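Local coordinates for protein putative acid phosphatase WZB (Escherichia coli, PDB 2WMY) that probably catalyses the hydrolysis of phosphotyrosine in proteins, releasing phosphate, as a member of the low molecular weight phosphotyrosine protein phosphatase family, at residues Asn18-Ser22 against Ile119-Tyr123; Gly42-Asp48 against Arg70-Phe74. The protein carries 1 engineered substitution. All blocks are in the same frame, centred on the assembly; numbering follows the deposited sequence.

Contact 1: residues Asn18-Ser22 against Ile119-Tyr123; sequences NICRS and IPDPY. With SO4 (sulfate ion), chain I.
The phosphate-binding P-loop and the Asp-Pro-Tyr loop of a low molecular weight tyrosine phosphatase meet here, with Arg21 and Asp121 facing each other beside a bound sulfate. The Arg21 chain crosses Pro122 at a slant, its CD near the CD of the proline, then bends at chi3 (-71°), which brings its guanidinium round to the anion. NE donates to sulfate O4 at 3.0 Å and NH2 to sulfate O3, also at 3.0 Å. On the far edge of the same plane NH1 meets Ile119 O at 2.9 Å, a bent bond (N-H...O 141°), and also forms a salt bridge with Glu89. Sulfate on one side and Ile119 O on another, all near the guanidinium plane, would fix its rotation.

Asp121 approaches over a face instead of an edge. Its carboxylate lies nearly parallel to the guanidinium (planes 10° apart), and the long salt bridge from OD2 to Arg21 NH2, 4.0 Å, is one of charge alone. A water accepts from Arg21 NH2 and donates to Asp121 OD2. The other oxygen, Asp121 OD1, takes the backbone N of Tyr123 at 2.9 Å, an Asx turn that ties the carboxylate to its own loop.

The backbone N atoms of Ile19, Cys20 and Arg21 all point at sulfate oxygens, joined by those of Thr16 and Gly17. Beside this cradle the Tyr123 ring packs obliquely: its CD1 lies 3.8 Å from Cys20 SG, and its CE1 3.6 Å from Ile19 CD1.

With sulfate occupying the probable phosphate site, next to the predicted nucleophile Cys15, the arrangement is that of the CX5R active site of this family, in which the loop arginine binds the anion and the aspartate of the second loop is the predicted proton donor.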
loop_
_atom_site.group_PDB
_atom_site.type_symbol
_atom_site.label_atom_id
_atom_site.label_comp_id
_atom_site.label_asym_id
_atom_site.label_seq_id
_atom_site.Cartn_x
_atom_site.Cartn_y
_atom_site.Cartn_z
ATOM N N ASN A 18 -2.830 2.022 7.548
ATOM C CA ASN A 18 -1.421 2.323 7.258
ATOM C C ASN A 18 -0.503 1.630 8.268
ATOM O O ASN A 18 0.543 2.157 8.639
ATOM C CB ASN A 18 -1.167 3.841 7.199
ATOM C CG ASN A 18 0.257 4.202 6.751
ATOM O OD1 ASN A 18 0.870 5.105 7.305
ATOM N ND2 ASN A 18 0.778 3.503 5.754
ATOM N N ILE A 19 -0.901 0.441 8.719
ATOM C CA ILE A 19 -0.072 -0.338 9.647
ATOM C C ILE A 19 0.113 -1.799 9.211
ATOM O O ILE A 19 0.985 -2.488 9.724
ATOM C CB ILE A 19 -0.617 -0.296 11.090
ATOM C CG1 ILE A 19 -1.984 -0.971 11.174
ATOM C CG2 ILE A 19 -0.697 1.133 11.598
ATOM C CD1 ILE A 19 -2.537 -1.014 12.589
ATOM N N CYS A 20 -0.693 -2.266 8.258
ATOM C CA CYS A 20 -0.510 -3.611 7.708
ATOM C C CYS A 20 -0.138 -3.629 6.221
ATOM O O CYS A 20 1.015 -3.862 5.878
ATOM C CB CYS A 20 -1.755 -4.466 7.937
ATOM S SG CYS A 20 -2.210 -4.695 9.665
ATOM N N ARG A 21 -1.113 -3.369 5.348
ATOM C CA ARG A 21 -0.924 -3.534 3.900
ATOM C C ARG A 21 -0.014 -2.512 3.225
ATOM O O ARG A 21 0.949 -2.895 2.564
ATOM C CB ARG A 21 -2.271 -3.588 3.166
ATOM C CG ARG A 21 -3.076 -4.840 3.491
ATOM C CD ARG A 21 -4.521 -4.693 3.069
ATOM N NE ARG A 21 -5.237 -3.754 3.927
ATOM C CZ ARG A 21 -6.518 -3.452 3.776
ATOM N NH1 ARG A 21 -7.206 -4.027 2.805
ATOM N NH2 ARG A 21 -7.115 -2.596 4.603
ATOM N N SER A 22 -0.321 -1.222 3.348
ATOM C CA SER A 22 0.495 -0.238 2.627
ATOM C C SER A 22 1.973 -0.219 3.056
ATOM O O SER A 22 2.864 -0.104 2.209
ATOM C CB SER A 22 -0.143 1.167 2.571
ATOM O OG SER A 22 -0.391 1.735 3.845
ATOM N N ILE A 119 -6.907 -6.490 -2.370
ATOM C CA ILE A 119 -6.079 -7.008 -1.285
ATOM C C ILE A 119 -6.887 -6.951 0.014
ATOM O O ILE A 119 -7.126 -5.869 0.543
ATOM C CB ILE A 119 -4.791 -6.179 -1.113
ATOM C CG1 ILE A 119 -4.152 -5.879 -2.475
ATOM C CG2 ILE A 119 -3.820 -6.881 -0.168
ATOM C CD1 ILE A 119 -3.510 -7.078 -3.147
ATOM N N PRO A 120 -7.308 -8.119 0.534
ATOM C CA PRO A 120 -8.186 -8.160 1.708
ATOM C C PRO A 120 -7.483 -7.599 2.935
ATOM O O PRO A 120 -6.256 -7.519 2.949
ATOM C CB PRO A 120 -8.461 -9.663 1.900
ATOM C CG PRO A 120 -8.042 -10.308 0.617
ATOM C CD PRO A 120 -6.932 -9.466 0.085
ATOM N N ASP A 121 -8.266 -7.221 3.940
ATOM C CA ASP A 121 -7.764 -6.633 5.181
ATOM C C ASP A 121 -7.371 -7.743 6.158
ATOM O O ASP A 121 -8.221 -8.535 6.549
ATOM C CB ASP A 121 -8.877 -5.782 5.794
ATOM C CG ASP A 121 -8.444 -5.042 7.052
ATOM O OD1 ASP A 121 -7.333 -5.289 7.555
ATOM O OD2 ASP A 121 -9.239 -4.215 7.541
ATOM N N PRO A 122 -6.083 -7.803 6.544
ATOM C CA PRO A 122 -5.554 -8.834 7.437
ATOM C C PRO A 122 -5.583 -8.407 8.899
ATOM O O PRO A 122 -5.314 -9.236 9.766
ATOM C CB PRO A 122 -4.081 -8.948 7.009
ATOM C CG PRO A 122 -3.760 -7.664 6.298
ATOM C CD PRO A 122 -5.028 -6.855 6.148
ATOM N N TYR A 123 -5.876 -7.138 9.165
ATOM C CA TYR A 123 -5.750 -6.595 10.518
ATOM C C TYR A 123 -6.517 -7.460 11.504
ATOM O O TYR A 123 -7.687 -7.777 11.272
ATOM C CB TYR A 123 -6.244 -5.144 10.568
ATOM C CG TYR A 123 -5.951 -4.417 11.873
ATOM C CD1 TYR A 123 -4.702 -4.503 12.481
ATOM C CD2 TYR A 123 -6.921 -3.620 12.479
ATOM C CE1 TYR A 123 -4.433 -3.822 13.676
ATOM C CE2 TYR A 123 -6.666 -2.934 13.663
ATOM C CZ TYR A 123 -5.423 -3.045 14.256
ATOM O OH TYR A 123 -5.176 -2.369 15.423
HETATM S S SO4 I . -4.338 -2.037 7.376
HETATM O O1 SO4 I . -3.268 -1.148 7.849
HETATM O O2 SO4 I . -4.877 -2.783 8.518
HETATM O O3 SO4 I . -5.434 -1.294 6.736
HETATM O O4 SO4 I . -3.766 -2.945 6.376
HETATM O O HOH W 1 -10.209 -2.052 5.410
#

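Contact 2: residues Gly42-Asp48 against Arg70-Phe74; sequences GVGALVD and RGTKF
Residues 42-48 pair with 70-74 through one parallel bridge, Gly42 with Lys73, then double back after Val43 and Gly44, so that Ala45 to Asp48 run in the reverse direction past Lys73, Thr72 and Gly71. Gly42 supplies both bonds of the bridge: its N donates to Thr72 O at 2.9 Å, and its O receives Phe74 N at 3.0 Å. Further along, Asp48 N reaches Gly71 O at 2.9 Å in a nearly straight bond (N-H...O 173°). Glycine at position 71 lets the backbones come close, with a CA-H...O contact from Gly71 CA to Leu46 O and another from Val47 CA to Gly71 O.

At the outer end Asp48 and Arg70 lie side by side and form a salt bridge. Arg70 NH2 donates to Asp48 OD1 at 3.1 Å; the oxygen sits at the guanidinium edge, whereas the donor comes from above the carboxylate, the two planes being 78° apart. In the middle, the methyl of Ala45 presses on the backbone between Thr72 and Lys73. The Lys73 chain bends at chi2 (65°), which carries its CD past Gly42 O, 3.6 Å away, and its CE toward Val43 O; Val47 CG2 packs on Lys73 CB at 4.0 Å. Phe74 sets its CB beside Gly42 and sends its ring on to helix 90-99 and strand 10-15, with Val43 CG1 near the ring at an oblique angle.

The contact thus joins the loops before and after helix 53-61 at the end of edge strand 37-42, where backbone hydrogen bonds between Val43, Gly44 and Leu46 and residues Cys15, Thr16 and Gly17 set the first loop against the P-loop in this parallel alpha/beta phosphatase fold.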
loop_
_atom_site.group_PDB
_atom_site.type_symbol
_atom_site.label_atom_id
_atom_site.label_comp_id
_atom_site.label_asym_id
_atom_site.label_seq_id
_atom_site.Cartn_x
_atom_site.Cartn_y
_atom_site.Cartn_z
ATOM N N GLY A 42 -3.066 6.026 5.044
ATOM C CA GLY A 42 -4.289 5.289 5.282
ATOM C C GLY A 42 -5.508 6.163 5.438
ATOM O O GLY A 42 -5.462 7.210 6.091
ATOM N N VAL A 43 -6.613 5.736 4.836
ATOM C CA VAL A 43 -7.841 6.514 4.918
ATOM C C VAL A 43 -8.436 6.467 6.332
ATOM O O VAL A 43 -9.284 7.284 6.670
ATOM C CB VAL A 43 -8.879 6.073 3.874
ATOM C CG1 VAL A 43 -8.361 6.343 2.462
ATOM C CG2 VAL A 43 -9.219 4.601 4.058
ATOM N N GLY A 44 -7.985 5.514 7.148
ATOM C CA GLY A 44 -8.377 5.440 8.550
ATOM C C GLY A 44 -7.160 5.218 9.430
ATOM O O GLY A 44 -7.141 4.352 10.300
ATOM N N ALA A 45 -6.132 6.021 9.204
ATOM C CA ALA A 45 -4.806 5.697 9.707
ATOM C C ALA A 45 -4.698 5.774 11.220
ATOM O O ALA A 45 -5.350 6.593 11.864
ATOM C CB ALA A 45 -3.753 6.591 9.056
ATOM N N LEU A 46 -3.871 4.899 11.775
ATOM C CA LEU A 46 -3.481 4.995 13.175
ATOM C C LEU A 46 -2.203 5.834 13.230
ATOM O O LEU A 46 -1.093 5.308 13.150
ATOM C CB LEU A 46 -3.276 3.601 13.787
ATOM C CG LEU A 46 -4.512 2.683 13.828
ATOM C CD1 LEU A 46 -4.176 1.366 14.510
ATOM C CD2 LEU A 46 -5.681 3.357 14.535
ATOM N N VAL A 47 -2.383 7.144 13.353
ATOM C CA VAL A 47 -1.300 8.103 13.156
ATOM C C VAL A 47 -0.204 7.979 14.203
ATOM O O VAL A 47 -0.478 7.971 15.411
ATOM C CB VAL A 47 -1.836 9.555 13.094
ATOM C CG1 VAL A 47 -0.699 10.554 12.805
ATOM C CG2 VAL A 47 -2.915 9.657 12.032
ATOM N N ASP A 48 1.033 7.869 13.715
ATOM C CA ASP A 48 2.226 7.745 14.554
ATOM C C ASP A 48 2.434 6.347 15.142
ATOM O O ASP A 48 3.399 6.107 15.868
ATOM C CB ASP A 48 2.241 8.815 15.648
ATOM C CG ASP A 48 2.351 10.208 15.073
ATOM O OD1 ASP A 48 3.023 10.353 14.033
ATOM O OD2 ASP A 48 1.773 11.153 15.652
ATOM N N ARG A 70 5.839 4.722 10.103
ATOM C CA ARG A 70 5.021 5.576 10.951
ATOM C C ARG A 70 3.640 5.738 10.322
ATOM O O ARG A 70 3.525 6.204 9.190
ATOM C CB ARG A 70 5.703 6.937 11.092
ATOM C CG ARG A 70 4.835 8.034 11.658
ATOM C CD ARG A 70 5.574 9.362 11.640
ATOM N NE ARG A 70 6.862 9.268 12.314
ATOM C CZ ARG A 70 7.037 9.429 13.622
ATOM N NH1 ARG A 70 8.253 9.318 14.153
ATOM N NH2 ARG A 70 5.997 9.701 14.402
ATOM N N GLY A 71 2.592 5.353 11.043
ATOM C CA GLY A 71 1.241 5.469 10.517
ATOM C C GLY A 71 0.934 6.898 10.094
ATOM O O GLY A 71 1.165 7.831 10.857
ATOM N N THR A 72 0.412 7.065 8.883
ATOM C CA THR A 72 0.186 8.386 8.299
ATOM C C THR A 72 -1.207 8.498 7.697
ATOM O O THR A 72 -1.673 7.590 7.008
ATOM C CB THR A 72 1.211 8.683 7.193
ATOM O OG1 THR A 72 2.537 8.615 7.731
ATOM C CG2 THR A 72 0.975 10.061 6.569
ATOM N N LYS A 73 -1.867 9.619 7.963
ATOM C CA LYS A 73 -3.230 9.845 7.493
ATOM C C LYS A 73 -3.230 10.292 6.042
ATOM O O LYS A 73 -2.482 11.196 5.677
ATOM C CB LYS A 73 -3.912 10.912 8.354
ATOM C CG LYS A 73 -5.316 11.282 7.914
ATOM C CD LYS A 73 -6.266 10.110 8.075
ATOM C CE LYS A 73 -7.712 10.530 7.826
ATOM N NZ LYS A 73 -8.232 11.439 8.887
ATOM N N PHE A 74 -4.066 9.660 5.219
ATOM C CA PHE A 74 -4.244 10.102 3.838
ATOM C C PHE A 74 -5.075 11.384 3.747
ATOM O O PHE A 74 -6.122 11.504 4.389
ATOM C CB PHE A 74 -4.909 9.023 2.983
ATOM C CG PHE A 74 -5.235 9.487 1.588
ATOM C CD1 PHE A 74 -4.284 9.426 0.587
ATOM C CD2 PHE A 74 -6.482 10.012 1.286
ATOM C CE1 PHE A 74 -4.580 9.863 -0.706
ATOM C CE2 PHE A 74 -6.777 10.452 0.003
ATOM C CZ PHE A 74 -5.825 10.370 -0.996
#

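In the fold
The centres of the two contacts lie about 12 Å apart, and both involve loops around the P-loop that follows strand 10-15 in the four-stranded parallel sheet. Along the chain, residues 42-48 and 70-74 of contact 2 fall between the P-loop and the 119-123 loop of contact 1. Residues 18-22 connect the two: Asn18 OD1 probably accepts a hydrogen bond from Thr72 N at 2.6 Å, and Ile19 CD1 packs on Leu46 CD1. Contact 1 brings together the arginine and aspartate of the predicted active site, while contact 2 joins the loops before and after helix 53-61 beside the P-loop, at the end of edge strand 37-42.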